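PDB 4Y2W: alanine racemase 1 from Caldanaerobacter subterraneus subsp. tengcongensis MB4, which belongs to the alanine racemase family, in which an N-terminal TIM-barrel domain is joined to a C-terminal domain rich in beta strands. Local coordinates for residues V128-D133 against I139-F144; K149-M154 against S192-K197. The protein carries 1 engineered substitution. One frame throughout, in Å; residues are numbered along the deposited sequence.

Contact 1 (V128-D133 against I139-F144); sequences VHIKID and IGYIDF
Ile132 and Tyr141 form a single beta bridge, with two backbone hydrogen bonds flanking Ile132. Tyr141 N donates to Lys131 O over a long 3.3 Å, while Asp133 N reaches Tyr141 O at 2.9 Å, with an N-H...O angle of 148°. Both donors are tilted by about 25° from the plane of their carbonyl. The CA atoms nearest each other are those of Ile132 and Gly140, 4.4 Å apart.

Several other polar groups find partners outside the two segments. Ile132 O accepts from Ser167 OG, and Tyr141 OH pairs with Glu150 OE1 of the following helix. Asp133 turns CG anti to its own N (chi1 -163°), which sets its carboxylate among the amides of the intervening turn, where OD1 accepts from Gly135 N and Gly137 N. Its CB meanwhile packs on Ile142 CG2 at 3.7 Å, the two side chains lying side by side.

Lys131 crosses Ile139 at about a right angle, its methylenes passing Ile139 O and its ammonium end lying near Arg138 of the alanine pocket; its side chain is about 9 Å from a bound alanine. On the other side of the strand, Ile130 CG2 meets the edge of the Tyr141 ring at CE2 (4.0 Å), and Ile132 CG2 touches Phe144 CZ at 3.9 Å.

Asp143, through OD1 to Leu146 N, N-caps helix 144-155. The whole is a beta-alpha loop of a TIM barrel, folded back on the C-terminal end of the fifth strand and carrying Arg138.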
loop_
_atom_site.group_PDB
_atom_site.type_symbol
_atom_site.label_atom_id
_atom_site.label_comp_id
_atom_site.label_asym_id
_atom_site.label_seq_id
_atom_site.Cartn_x
_atom_site.Cartn_y
_atom_site.Cartn_z
ATOM N N VAL A 128 8.154 30.361 1.741
ATOM C CA VAL A 128 7.583 29.801 0.511
ATOM C C VAL A 128 8.621 29.645 -0.590
ATOM O O VAL A 128 9.555 30.441 -0.698
ATOM C CB VAL A 128 6.416 30.649 -0.050
ATOM C CG1 VAL A 128 5.217 30.604 0.882
ATOM C CG2 VAL A 128 6.849 32.085 -0.304
ATOM N N HIS A 129 8.437 28.605 -1.400
ATOM C CA HIS A 129 9.258 28.343 -2.577
ATOM C C HIS A 129 8.364 28.419 -3.806
ATOM O O HIS A 129 7.291 27.819 -3.825
ATOM C CB HIS A 129 9.889 26.954 -2.484
ATOM C CG HIS A 129 11.067 26.883 -1.564
ATOM N ND1 HIS A 129 12.051 25.930 -1.699
ATOM C CD2 HIS A 129 11.431 27.652 -0.510
ATOM C CE1 HIS A 129 12.965 26.105 -0.761
ATOM N NE2 HIS A 129 12.614 27.146 -0.028
ATOM N N ILE A 130 8.812 29.100 -4.834
ATOM C CA ILE A 130 8.005 29.272 -6.017
ATOM C C ILE A 130 8.276 28.191 -7.053
ATOM O O ILE A 130 9.401 27.944 -7.392
ATOM C CB ILE A 130 8.222 30.681 -6.589
ATOM C CG1 ILE A 130 7.886 31.731 -5.550
ATOM C CG2 ILE A 130 7.363 30.917 -7.793
ATOM C CD1 ILE A 130 6.525 31.591 -4.925
ATOM N N LYS A 131 7.239 27.536 -7.553
ATOM C CA LYS A 131 7.436 26.486 -8.542
ATOM C C LYS A 131 7.231 26.995 -9.926
ATOM O O LYS A 131 6.266 27.653 -10.218
ATOM C CB LYS A 131 6.569 25.241 -8.294
ATOM C CG LYS A 131 6.429 24.275 -9.469
ATOM C CD LYS A 131 7.340 23.053 -9.457
ATOM C CE LYS A 131 7.054 22.090 -10.615
ATOM N NZ LYS A 131 6.640 20.677 -10.344
ATOM N N ILE A 132 8.171 26.652 -10.783
ATOM C CA ILE A 132 8.123 27.038 -12.163
ATOM C C ILE A 132 7.973 25.833 -13.067
ATOM O O ILE A 132 8.669 24.860 -12.932
ATOM C CB ILE A 132 9.389 27.817 -12.538
ATOM C CG1 ILE A 132 9.659 28.887 -11.506
ATOM C CG2 ILE A 132 9.238 28.464 -13.889
ATOM C CD1 ILE A 132 8.622 29.977 -11.480
ATOM N N ASP A 133 7.058 25.919 -14.010
ATOM C CA ASP A 133 6.857 24.837 -14.964
ATOM C C ASP A 133 7.674 25.114 -16.226
ATOM O O ASP A 133 7.282 25.925 -17.066
ATOM C CB ASP A 133 5.371 24.706 -15.294
ATOM C CG ASP A 133 5.031 23.386 -15.945
ATOM O OD1 ASP A 133 5.879 22.841 -16.689
ATOM O OD2 ASP A 133 3.903 22.893 -15.710
ATOM N N ILE A 139 2.884 21.115 -12.299
ATOM C CA ILE A 139 2.495 22.317 -11.552
ATOM C C ILE A 139 3.531 23.423 -11.717
ATOM O O ILE A 139 4.679 23.163 -12.082
ATOM C CB ILE A 139 2.262 22.057 -10.038
ATOM C CG1 ILE A 139 3.495 21.442 -9.373
ATOM C CG2 ILE A 139 1.048 21.170 -9.825
ATOM C CD1 ILE A 139 3.559 21.696 -7.879
ATOM N N GLY A 140 3.106 24.653 -11.435
ATOM C CA GLY A 140 3.963 25.828 -11.528
ATOM C C GLY A 140 3.487 26.783 -12.601
ATOM O O GLY A 140 2.596 26.458 -13.388
ATOM N N TYR A 141 4.087 27.970 -12.630
ATOM C CA TYR A 141 3.775 28.964 -13.653
ATOM C C TYR A 141 4.196 28.481 -15.034
ATOM O O TYR A 141 5.279 27.915 -15.193
ATOM C CB TYR A 141 4.499 30.280 -13.367
ATOM C CG TYR A 141 3.942 31.062 -12.210
ATOM C CD1 TYR A 141 2.734 31.743 -12.328
ATOM C CD2 TYR A 141 4.634 31.145 -11.003
ATOM C CE1 TYR A 141 2.222 32.474 -11.272
ATOM C CE2 TYR A 141 4.132 31.875 -9.939
ATOM C CZ TYR A 141 2.927 32.538 -10.077
ATOM O OH TYR A 141 2.430 33.262 -9.018
ATOM N N ILE A 142 3.337 28.713 -16.022
ATOM C CA ILE A 142 3.694 28.501 -17.429
ATOM C C ILE A 142 3.829 29.830 -18.181
ATOM O O ILE A 142 4.671 29.950 -19.072
ATOM C CB ILE A 142 2.713 27.551 -18.165
ATOM C CG1 ILE A 142 1.256 28.009 -18.018
ATOM C CG2 ILE A 142 2.877 26.129 -17.645
ATOM C CD1 ILE A 142 0.308 27.337 -18.988
ATOM N N ASP A 143 3.003 30.816 -17.822
ATOM C CA ASP A 143 3.130 32.177 -18.338
ATOM C C ASP A 143 4.206 32.886 -17.517
ATOM O O ASP A 143 3.957 33.313 -16.390
ATOM C CB ASP A 143 1.781 32.904 -18.237
ATOM C CG ASP A 143 1.813 34.317 -18.813
ATOM O OD1 ASP A 143 2.907 34.852 -19.087
ATOM O OD2 ASP A 143 0.724 34.903 -18.979
ATOM N N PHE A 144 5.405 32.996 -18.086
ATOM C CA PHE A 144 6.562 33.572 -17.385
ATOM C C PHE A 144 6.401 35.074 -17.162
ATOM O O PHE A 144 6.962 35.636 -16.220
ATOM C CB PHE A 144 7.852 33.299 -18.169
ATOM C CG PHE A 144 8.392 31.900 -18.000
ATOM C CD1 PHE A 144 7.544 30.808 -17.819
ATOM C CD2 PHE A 144 9.761 31.670 -18.047
ATOM C CE1 PHE A 144 8.052 29.528 -17.671
ATOM C CE2 PHE A 144 10.273 30.390 -17.900
ATOM C CZ PHE A 144 9.417 29.318 -17.713
#

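Contact 2 (K149-M154 against S192-K197); sequences KEILEM and SSLEKK
The side chains of Ile151 and Leu194 cross at about a right angle where helix 144-155 faces helix 177-195. The contact falls to the gamma-branch methyl of Ile151: chi1 of -71° places CG1 anti to the carbonyl carbon and leaves CG2 anti to the backbone N, from where CG2 approaches both methyls of Leu194, CD2 at 4.0 Å and CD1 at 4.1 Å. The other branch, CG1, extends to CD1 with chi2 164° and carries that methyl to Ile130 on the barrel strand. One residue thus serves two layers, CG2 for the neighbouring helix and CD1 for the sheet beneath.

Leu194 holds a common helical leucine shape, CG anti to the carbonyl carbon and chi2 near 171°, with its forked end directed across the gap. Leu152 has much the same form and faces it from the other helix, its CG lying 4.2 Å from Leu194 CD2. The methyls of Leu152 themselves go to Lys197, just past the end of helix 177-195: Leu152 CD2 rests against Lys197 CB at 3.7 Å, and Leu152 CD1 against Lys197 CG at 4.0 Å. A bend at chi2 leads the rest of the lysine chain away, so that the methylenes nearest the backbone pack on the leucine while the ammonium group stays clear of it. Leu199, in the loop beyond, also touches both Ile151 and Leu152.

Everything that meets here is aliphatic, and the two segments bury 198 Å² in all. Such a junction rests on van der Waals contact and burial of methyl groups, with no directional bond between the two segments to fix their register.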
loop_
_atom_site.group_PDB
_atom_site.type_symbol
_atom_site.label_atom_id
_atom_site.label_comp_id
_atom_site.label_asym_id
_atom_site.label_seq_id
_atom_site.Cartn_x
_atom_site.Cartn_y
_atom_site.Cartn_z
ATOM N N LYS A 149 5.401 39.196 -12.548
ATOM C CA LYS A 149 4.532 40.166 -11.885
ATOM C C LYS A 149 4.133 39.692 -10.485
ATOM O O LYS A 149 4.342 40.405 -9.497
ATOM C CB LYS A 149 3.278 40.429 -12.728
ATOM C CG LYS A 149 2.435 41.591 -12.230
ATOM C CD LYS A 149 1.081 41.646 -12.917
ATOM C CE LYS A 149 0.228 42.765 -12.335
ATOM N NZ LYS A 149 -1.082 42.898 -13.028
ATOM N N GLU A 150 3.579 38.483 -10.410
ATOM C CA GLU A 150 3.073 37.936 -9.150
ATOM C C GLU A 150 4.189 37.632 -8.154
ATOM O O GLU A 150 4.030 37.857 -6.957
ATOM C CB GLU A 150 2.238 36.681 -9.404
ATOM C CG GLU A 150 0.983 36.947 -10.223
ATOM C CD GLU A 150 0.034 35.766 -10.268
ATOM O OE1 GLU A 150 0.452 34.645 -9.926
ATOM O OE2 GLU A 150 -1.140 35.965 -10.642
ATOM N N ILE A 151 5.315 37.132 -8.652
ATOM C CA ILE A 151 6.474 36.853 -7.806
ATOM C C ILE A 151 7.033 38.139 -7.197
ATOM O O ILE A 151 7.474 38.138 -6.048
ATOM C CB ILE A 151 7.572 36.097 -8.589
ATOM C CG1 ILE A 151 7.110 34.665 -8.876
ATOM C CG2 ILE A 151 8.880 36.056 -7.809
ATOM C CD1 ILE A 151 7.912 33.953 -9.942
ATOM N N LEU A 152 7.006 39.232 -7.959
ATOM C CA LEU A 152 7.501 40.524 -7.468
ATOM C C LEU A 152 6.596 41.114 -6.386
ATOM O O LEU A 152 7.075 41.796 -5.481
ATOM C CB LEU A 152 7.685 41.523 -8.621
ATOM C CG LEU A 152 8.956 41.324 -9.465
ATOM C CD1 LEU A 152 8.842 42.025 -10.812
ATOM C CD2 LEU A 152 10.191 41.804 -8.715
ATOM N N GLU A 153 5.295 40.851 -6.477
ATOM C CA GLU A 153 4.363 41.277 -5.437
ATOM C C GLU A 153 4.630 40.506 -4.147
ATOM O O GLU A 153 4.706 41.098 -3.065
ATOM C CB GLU A 153 2.915 41.079 -5.892
ATOM C CG GLU A 153 1.905 41.868 -5.069
ATOM C CD GLU A 153 0.491 41.810 -5.628
ATOM O OE1 GLU A 153 -0.454 42.090 -4.859
ATOM O OE2 GLU A 153 0.317 41.487 -6.826
ATOM N N MET A 154 4.797 39.190 -4.272
ATOM C CA MET A 154 5.100 38.321 -3.130
ATOM C C MET A 154 6.350 38.758 -2.372
ATOM O O MET A 154 6.418 38.619 -1.150
ATOM C CB MET A 154 5.277 36.873 -3.589
ATOM C CG MET A 154 3.989 36.194 -4.022
ATOM S SD MET A 154 4.283 34.520 -4.617
ATOM C CE MET A 154 2.933 34.325 -5.777
ATOM N N SER A 192 17.076 35.645 -14.229
ATOM C CA SER A 192 17.774 36.840 -14.711
ATOM C C SER A 192 16.838 38.044 -14.757
ATOM O O SER A 192 17.204 39.140 -14.335
ATOM C CB SER A 192 18.366 36.604 -16.105
ATOM O OG SER A 192 19.524 35.796 -16.034
ATOM N N SER A 193 15.631 37.829 -15.267
ATOM C CA SER A 193 14.637 38.890 -15.345
ATOM C C SER A 193 14.247 39.393 -13.951
ATOM O O SER A 193 14.047 40.594 -13.756
ATOM C CB SER A 193 13.399 38.406 -16.103
ATOM O OG SER A 193 12.669 39.502 -16.613
ATOM N N LEU A 194 14.148 38.473 -12.993
ATOM C CA LEU A 194 13.834 38.819 -11.601
ATOM C C LEU A 194 14.997 39.509 -10.894
ATOM O O LEU A 194 14.787 40.449 -10.128
ATOM C CB LEU A 194 13.431 37.575 -10.802
ATOM C CG LEU A 194 12.092 36.919 -11.140
ATOM C CD1 LEU A 194 11.978 35.590 -10.409
ATOM C CD2 LEU A 194 10.918 37.825 -10.799
ATOM N N GLU A 195 16.216 39.038 -11.141
ATOM C CA GLU A 195 17.407 39.657 -10.557
ATOM C C GLU A 195 17.642 41.067 -11.106
ATOM O O GLU A 195 18.243 41.901 -10.430
ATOM C CB GLU A 195 18.650 38.784 -10.770
ATOM C CG GLU A 195 18.669 37.517 -9.917
ATOM C CD GLU A 195 20.061 36.922 -9.741
ATOM O OE1 GLU A 195 21.051 37.685 -9.696
ATOM O OE2 GLU A 195 20.167 35.683 -9.629
ATOM N N LYS A 196 17.164 41.325 -12.325
ATOM C CA LYS A 196 17.194 42.671 -12.913
ATOM C C LYS A 196 16.202 43.616 -12.233
ATOM O O LYS A 196 16.360 44.835 -12.304
ATOM C CB LYS A 196 16.919 42.619 -14.422
ATOM C CG LYS A 196 18.116 42.171 -15.245
ATOM C CD LYS A 196 17.718 41.741 -16.650
ATOM C CE LYS A 196 18.906 41.147 -17.394
ATOM N NZ LYS A 196 18.511 40.472 -18.659
ATOM N N LYS A 197 15.182 43.050 -11.586
ATOM C CA LYS A 197 14.263 43.817 -10.743
ATOM C C LYS A 197 14.674 43.768 -9.263
ATOM O O LYS A 197 13.837 43.935 -8.381
ATOM C CB LYS A 197 12.831 43.300 -10.917
ATOM C CG LYS A 197 12.337 43.306 -12.358
ATOM C CD LYS A 197 11.955 44.704 -12.831
ATOM C CE LYS A 197 12.020 44.828 -14.348
ATOM N NZ LYS A 197 11.294 43.738 -15.063
#

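Contact 1 is largely buried and polar at its heart, a strand end and its own following loop knit by backbone bonds; contact 2 is smaller, partly buried, farther from the centre of the chain and wholly apolar. They occur in series along the chain, with centres 12 Å apart, and share helix 144-155, which contact 1 leads into and contact 2 packs against helix 177-195. Between them the layers join directly, Ile130 CD1 packing on Met154 SD. The directional bonds thus shape the loop at the barrel's end, while methyl packing joins neighbouring helices of its outer layer.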